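Local structure of phosphoribosylglycinamide synthetase (Anaerococcus prevotii, 4DIM) at residues Ile295-Tyr298 with Lys299-Ser303; Val85-Ala88 with Arg89-Lys93; Val312-Ser315 with Gln316-Lys319. The protein probably binds ATP and a divalent metal and acts as a ligase of the ATP-grasp class. One frame throughout, in Å; residues are numbered along the deposited sequence.

Contact 1. Residues Ile295-Tyr298 with Lys299-Ser303; sequences IEYY and KMIAS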
# COMPACT_ATOMS: atom_id res chain seq x y z
N ILE A 295 13.89 -10.86 7.60
CA ILE A 295 14.80 -9.88 7.00
C ILE A 295 14.57 -8.47 7.57
O ILE A 295 13.70 -8.27 8.43
CB ILE A 295 14.62 -9.87 5.44
CG1 ILE A 295 13.18 -9.52 5.04
CG2 ILE A 295 15.09 -11.17 4.81
CD1 ILE A 295 12.99 -9.23 3.66
N GLU A 296 15.42 -7.53 7.10
CA GLU A 296 15.38 -6.08 7.35
C GLU A 296 15.03 -5.40 6.01
O GLU A 296 15.90 -5.16 5.17
CB GLU A 296 16.72 -5.62 7.91
CG GLU A 296 17.02 -6.24 9.26
CD GLU A 296 18.34 -5.80 9.85
OE1 GLU A 296 19.39 -6.36 9.46
OE2 GLU A 296 18.32 -4.85 10.68
N TYR A 297 13.74 -5.20 5.79
CA TYR A 297 13.15 -4.74 4.56
C TYR A 297 13.20 -3.23 4.42
O TYR A 297 13.48 -2.76 3.32
CB TYR A 297 11.73 -5.26 4.51
CG TYR A 297 11.04 -5.10 3.19
CD1 TYR A 297 11.61 -5.58 2.02
CD2 TYR A 297 9.74 -4.61 3.12
CE1 TYR A 297 10.93 -5.52 0.81
CE2 TYR A 297 9.07 -4.49 1.91
CZ TYR A 297 9.66 -4.98 0.75
OH TYR A 297 8.97 -4.95 -0.43
N TYR A 298 13.05 -2.44 5.51
CA TYR A 298 13.30 -1.00 5.41
C TYR A 298 14.72 -0.73 5.05
O TYR A 298 14.98 0.31 4.47
CB TYR A 298 12.98 -0.24 6.68
CG TYR A 298 11.50 -0.17 7.03
CD1 TYR A 298 10.62 0.61 6.28
CD2 TYR A 298 11.00 -0.83 8.15
CE1 TYR A 298 9.27 0.70 6.62
CE2 TYR A 298 9.65 -0.76 8.48
CZ TYR A 298 8.81 0.07 7.77
OH TYR A 298 7.53 0.23 8.24
N LYS A 299 15.66 -1.61 5.43
CA LYS A 299 17.08 -1.46 5.12
C LYS A 299 17.33 -1.76 3.68
O LYS A 299 18.17 -1.12 3.09
CB LYS A 299 17.96 -2.34 6.01
CG LYS A 299 18.10 -1.76 7.40
CD LYS A 299 19.11 -2.47 8.22
CE LYS A 299 19.19 -1.83 9.58
NZ LYS A 299 20.10 -2.56 10.49
N MSE A 300 16.57 -2.71 3.10
CA MSE A 300 16.64 -3.06 1.68
C MSE A 300 16.13 -1.90 0.86
O MSE A 300 16.74 -1.54 -0.15
CB MSE A 300 15.82 -4.33 1.36
CG MSE A 300 16.47 -5.61 1.83
SE MSE A 300 15.34 -7.13 1.83
CE MSE A 300 15.07 -7.18 -0.09
N ILE A 301 15.06 -1.25 1.35
CA ILE A 301 14.49 -0.07 0.68
C ILE A 301 15.48 1.10 0.71
O ILE A 301 15.74 1.70 -0.33
CB ILE A 301 13.14 0.29 1.32
CG1 ILE A 301 12.10 -0.80 1.00
CG2 ILE A 301 12.66 1.67 0.86
CD1 ILE A 301 10.84 -0.70 1.81
N ALA A 302 15.99 1.43 1.89
CA ALA A 302 16.90 2.58 2.09
C ALA A 302 18.22 2.39 1.38
O ALA A 302 18.72 3.34 0.79
CB ALA A 302 17.16 2.78 3.58
N SER A 303 18.82 1.20 1.49
CA SER A 303 20.10 0.93 0.83
C SER A 303 19.95 0.97 -0.70
O SER A 303 20.82 1.49 -1.36
CB SER A 303 20.66 -0.43 1.25
OG SER A 303 19.90 -1.52 0.75
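Ile301 N bonds to Tyr297 O (2.9 Å) and Ala302 N to Tyr298 O, while the bond from Met300 N to Glu296 O is longer at 3.3 Å. These are i to i+4 bonds, and they form the N-terminal turn of alpha-helix 297-305, in a protein of the ATP-grasp family. Along the more exposed flank Glu296 and Lys299 run side by side in the same direction, both extended beyond CG. They end in a salt bridge of 2.9 Å between Lys299 NZ and Glu296 OE2, the amine arriving from above the carboxylate plane. Long, flexible charged chains suit this flank, where the Lys299 methylenes also pass along Glu296. The buried flank is mostly apolar. There the selenium of Met300, a selenomethionine, sits at the edge of the Tyr297 ring, nearly in its plane and 5.4 Å from the centroid, a Met-aromatic contact; it also meets Ile295 CD1, 3.6 Å from SE, with the two chains crossing at about a right angle. Ile301 CD1 covers one face of the same ring near the rim, 4.2 Å from Tyr297 CE2. The Tyr298 hydroxyl bonds to Glu287, on helix 285-293. One turn on, Lys299 O takes two donors from Ser303, its backbone N and its hydroxyl OG, each at 2.9 Å.

Contact 2. Residues Val85-Ala88 with Arg89-Lys93; sequences VSLA and RICDK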
# COMPACT_ATOMS: atom_id res chain seq x y z
N VAL A 85 5.01 9.97 -7.61
CA VAL A 85 5.39 10.55 -8.90
C VAL A 85 6.60 11.46 -8.69
O VAL A 85 7.58 11.33 -9.40
CB VAL A 85 4.21 11.29 -9.52
CG1 VAL A 85 4.67 12.12 -10.73
CG2 VAL A 85 3.13 10.29 -9.91
N SER A 86 6.53 12.36 -7.70
CA SER A 86 7.62 13.28 -7.37
C SER A 86 8.90 12.49 -7.15
O SER A 86 9.89 12.84 -7.76
CB SER A 86 7.26 14.12 -6.16
OG SER A 86 5.89 14.48 -6.22
N LEU A 87 8.85 11.35 -6.44
CA LEU A 87 10.05 10.50 -6.30
C LEU A 87 10.59 10.07 -7.67
O LEU A 87 11.79 10.14 -7.93
CB LEU A 87 9.72 9.26 -5.51
CG LEU A 87 10.81 8.19 -5.42
CD1 LEU A 87 12.11 8.75 -4.88
CD2 LEU A 87 10.35 7.09 -4.51
N ALA A 88 9.70 9.58 -8.53
CA ALA A 88 10.03 9.13 -9.87
C ALA A 88 10.76 10.24 -10.67
O ALA A 88 11.79 9.96 -11.31
CB ALA A 88 8.78 8.67 -10.59
N ARG A 89 10.28 11.51 -10.58
CA ARG A 89 10.94 12.62 -11.25
C ARG A 89 12.32 12.89 -10.62
O ARG A 89 13.30 13.05 -11.37
CB ARG A 89 10.11 13.91 -11.26
CG ARG A 89 10.54 14.82 -12.44
CD ARG A 89 9.61 16.00 -12.68
NE ARG A 89 8.38 15.58 -13.34
CZ ARG A 89 7.34 16.37 -13.59
NH1 ARG A 89 7.36 17.66 -13.24
NH2 ARG A 89 6.25 15.89 -14.20
N ILE A 90 12.40 12.91 -9.26
CA ILE A 90 13.69 13.08 -8.55
C ILE A 90 14.71 12.08 -9.14
O ILE A 90 15.79 12.48 -9.55
CB ILE A 90 13.55 12.87 -6.99
CG1 ILE A 90 12.83 14.02 -6.35
CG2 ILE A 90 14.93 12.68 -6.32
CD1 ILE A 90 12.24 13.65 -5.05
N CYS A 91 14.34 10.80 -9.22
CA CYS A 91 15.21 9.76 -9.74
C CYS A 91 15.55 9.94 -11.20
O CYS A 91 16.70 9.74 -11.56
CB CYS A 91 14.59 8.40 -9.49
SG CYS A 91 14.31 8.08 -7.74
N ASP A 92 14.56 10.31 -12.03
CA ASP A 92 14.80 10.55 -13.46
C ASP A 92 15.70 11.76 -13.74
O ASP A 92 16.41 11.74 -14.75
CB ASP A 92 13.46 10.74 -14.21
CG ASP A 92 12.73 9.45 -14.47
OD1 ASP A 92 13.09 8.42 -13.83
OD2 ASP A 92 11.78 9.46 -15.29
N LYS A 93 15.64 12.82 -12.89
CA LYS A 93 16.40 14.06 -13.14
C LYS A 93 17.74 14.10 -12.38
O LYS A 93 18.73 14.54 -12.94
CB LYS A 93 15.55 15.30 -12.79
CG LYS A 93 14.20 15.41 -13.54
CD LYS A 93 14.29 15.51 -15.07
CE LYS A 93 12.94 15.67 -15.76
NZ LYS A 93 12.48 17.09 -15.89
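Ile90 folds back along the turn that precedes it, so its side chain lies against the backbone of Ser86 and Leu87. Its CB is 3.4 Å from Leu87 O. Next comes CG1, set beside the backbone N and anti to the carbonyl carbon (chi1 -72°), which rests 3.5 Å from Ser86 O. The tip, CD1, continues along the same carbonyl and comes to 4.0 Å from Leu87 CA. A large aliphatic chain fits here because it lies against Leu11 and Leu13 of strand 9-13 and Val63 of helix 60-66. Helix 84-94 thus packs against the parallel sheet of what is probably a Rossmann-like alpha/beta unit, in which strand 9-13 is an inner strand. Helix 84-94 is regular here, with Arg89 N, Ile90 N, Cys91 N and Asp92 N bonded to the carbonyls four residues back; the Ile90 N to Ser86 O bond measures 2.9 Å and is nearly straight, at 172°. On the neighbouring flank Leu87 CD1 reaches forward to Cys91 SG at 3.7 Å, the leucine CG lying anti to its own N (chi1 173°), and the small, weakly polar thiol packs readily against that methyl. Two charged residues reach neighbouring parts of the chain. Arg89, whose CB starts beside Ser86 O, bends at chi3 to send its guanidinium into salt bridges with Asp61 and Glu101. Asp92 sits with CB 3.4 Å from Ala88 O and uses OD2 to accept a hydrogen bond from the backbone N of Glu101, the first residue of helix 101-108.

Contact 3. Residues Val312-Ser315 with Gln316-Lys319; sequences VFWS and QKSK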
# COMPACT_ATOMS: atom_id res chain seq x y z
N VAL A 312 22.39 -7.85 0.21
CA VAL A 312 23.16 -8.02 1.45
C VAL A 312 22.23 -8.38 2.62
O VAL A 312 22.63 -9.14 3.51
CB VAL A 312 23.93 -6.69 1.73
CG1 VAL A 312 24.36 -6.54 3.20
CG2 VAL A 312 25.12 -6.57 0.79
N PHE A 313 21.02 -7.80 2.62
CA PHE A 313 19.99 -8.05 3.64
C PHE A 313 19.10 -9.23 3.25
O PHE A 313 18.72 -9.98 4.13
CB PHE A 313 19.13 -6.81 3.88
CG PHE A 313 19.92 -5.56 4.17
CD1 PHE A 313 20.51 -5.38 5.42
CD2 PHE A 313 20.24 -4.67 3.16
CE1 PHE A 313 21.37 -4.30 5.65
CE2 PHE A 313 21.10 -3.60 3.39
CZ PHE A 313 21.63 -3.41 4.65
N TRP A 314 18.79 -9.41 1.94
CA TRP A 314 17.95 -10.51 1.42
C TRP A 314 18.67 -11.87 1.55
O TRP A 314 18.02 -12.90 1.63
CB TRP A 314 17.58 -10.25 -0.08
CG TRP A 314 16.73 -11.30 -0.75
CD1 TRP A 314 17.07 -12.05 -1.84
CD2 TRP A 314 15.40 -11.72 -0.37
NE1 TRP A 314 16.02 -12.88 -2.19
CE2 TRP A 314 15.00 -12.71 -1.29
CE3 TRP A 314 14.50 -11.32 0.63
CZ2 TRP A 314 13.76 -13.36 -1.20
CZ3 TRP A 314 13.26 -11.93 0.69
CH2 TRP A 314 12.92 -12.97 -0.19
N SER A 315 19.99 -11.87 1.55
CA SER A 315 20.78 -13.10 1.68
C SER A 315 20.83 -13.60 3.14
O SER A 315 21.29 -14.72 3.36
CB SER A 315 22.19 -12.88 1.15
OG SER A 315 22.88 -11.92 1.93
N GLN A 316 20.35 -12.80 4.12
CA GLN A 316 20.29 -13.22 5.53
C GLN A 316 18.88 -13.67 5.88
O GLN A 316 18.52 -13.74 7.05
CB GLN A 316 20.73 -12.06 6.45
CG GLN A 316 22.15 -11.55 6.20
CD GLN A 316 23.17 -12.67 6.25
OE1 GLN A 316 23.15 -13.51 7.16
NE2 GLN A 316 24.04 -12.77 5.24
N LYS A 317 18.07 -14.01 4.88
CA LYS A 317 16.72 -14.41 5.14
C LYS A 317 16.69 -15.78 5.78
O LYS A 317 17.63 -16.56 5.62
CB LYS A 317 15.88 -14.38 3.84
CG LYS A 317 16.20 -15.48 2.80
CD LYS A 317 15.11 -15.57 1.74
CE LYS A 317 13.94 -16.44 2.20
NZ LYS A 317 12.91 -16.64 1.14
N SER A 318 15.59 -16.07 6.49
CA SER A 318 15.36 -17.37 7.11
C SER A 318 14.85 -18.30 6.06
O SER A 318 14.28 -17.86 5.07
CB SER A 318 14.37 -17.25 8.27
OG SER A 318 14.96 -16.53 9.34
N LYS A 319 15.04 -19.59 6.27
CA LYS A 319 14.59 -20.62 5.35
C LYS A 319 13.14 -21.01 5.67
O LYS A 319 12.50 -21.64 4.85
CB LYS A 319 15.51 -21.85 5.44
CG LYS A 319 16.93 -21.64 4.87
CD LYS A 319 17.06 -22.04 3.38
CE LYS A 319 18.46 -22.46 3.01
NZ LYS A 319 18.54 -22.85 1.58
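Lys317 lays its aliphatic chain over the indole of Trp314, and this is the compact part of the contact, which is set on a type I beta turn from Trp314 to Lys317 as the chain leaves helix 311-314. Lys317 CD stands 3.9 Å from the centroid of the six-membered ring of Trp314 and only 13° off its normal, a CH-pi contact over the face. The two side chains run alongside each other in the same direction. Lys317 CG lies between its own N and carbonyl carbon (chi1 71°), and a bend at chi3 then turns the chain along the ring, leaving NZ 3.9 Å from Trp314 CH2. Lysine suits the place because its methylenes can cover the indole while its amine stays at the periphery of the ring. Nearer the backbone, Lys317 CG is also 3.4 Å from Trp314 O, whose bond from Lys317 N is weak. The other side is much looser and faces solvent. Gln316 N bonds to Phe313 O at 3.3 Å, approaching from well above the carbonyl plane, and the glutamine side chain, bent at chi2, curls back until CG is 3.6 Å from Val312 O. Its amide NE2 comes no closer than 3.6 Å to Ser315 OG, which instead hydrogen-bonds Leu311 O, back along the helix. Polar Ser315 and Gln316 suit this exposed side. Inward, Trp314 meets Tyr293 of helix 285-293 edge to face and Phe209 of strand 206-219 with planes about 30° apart, while Phe313 packs on helix 297-305.

From the N terminus, contact 2 comes first, on helix 84-94 beside the parallel sheet; contact 1 follows some two hundred residues later, and contact 3 soon after it. None closes a long loop; each joins residues three to five apart, and they run in series without nesting or crossing. Contacts 1 and 3 touch: Ile295 CG2 lies 3.4 Å from Lys317 CB, and Met300 CG, 3.6 Å from Phe313 CB, joins successive helices 297-305 and 311-314. Contact 1 lies between the others in space, its centre about 20 Å from that of contact 2 and 11 Å from that of contact 3, whose own centres are 29 Å apart; helix 297-305 also packs on helix 20-29.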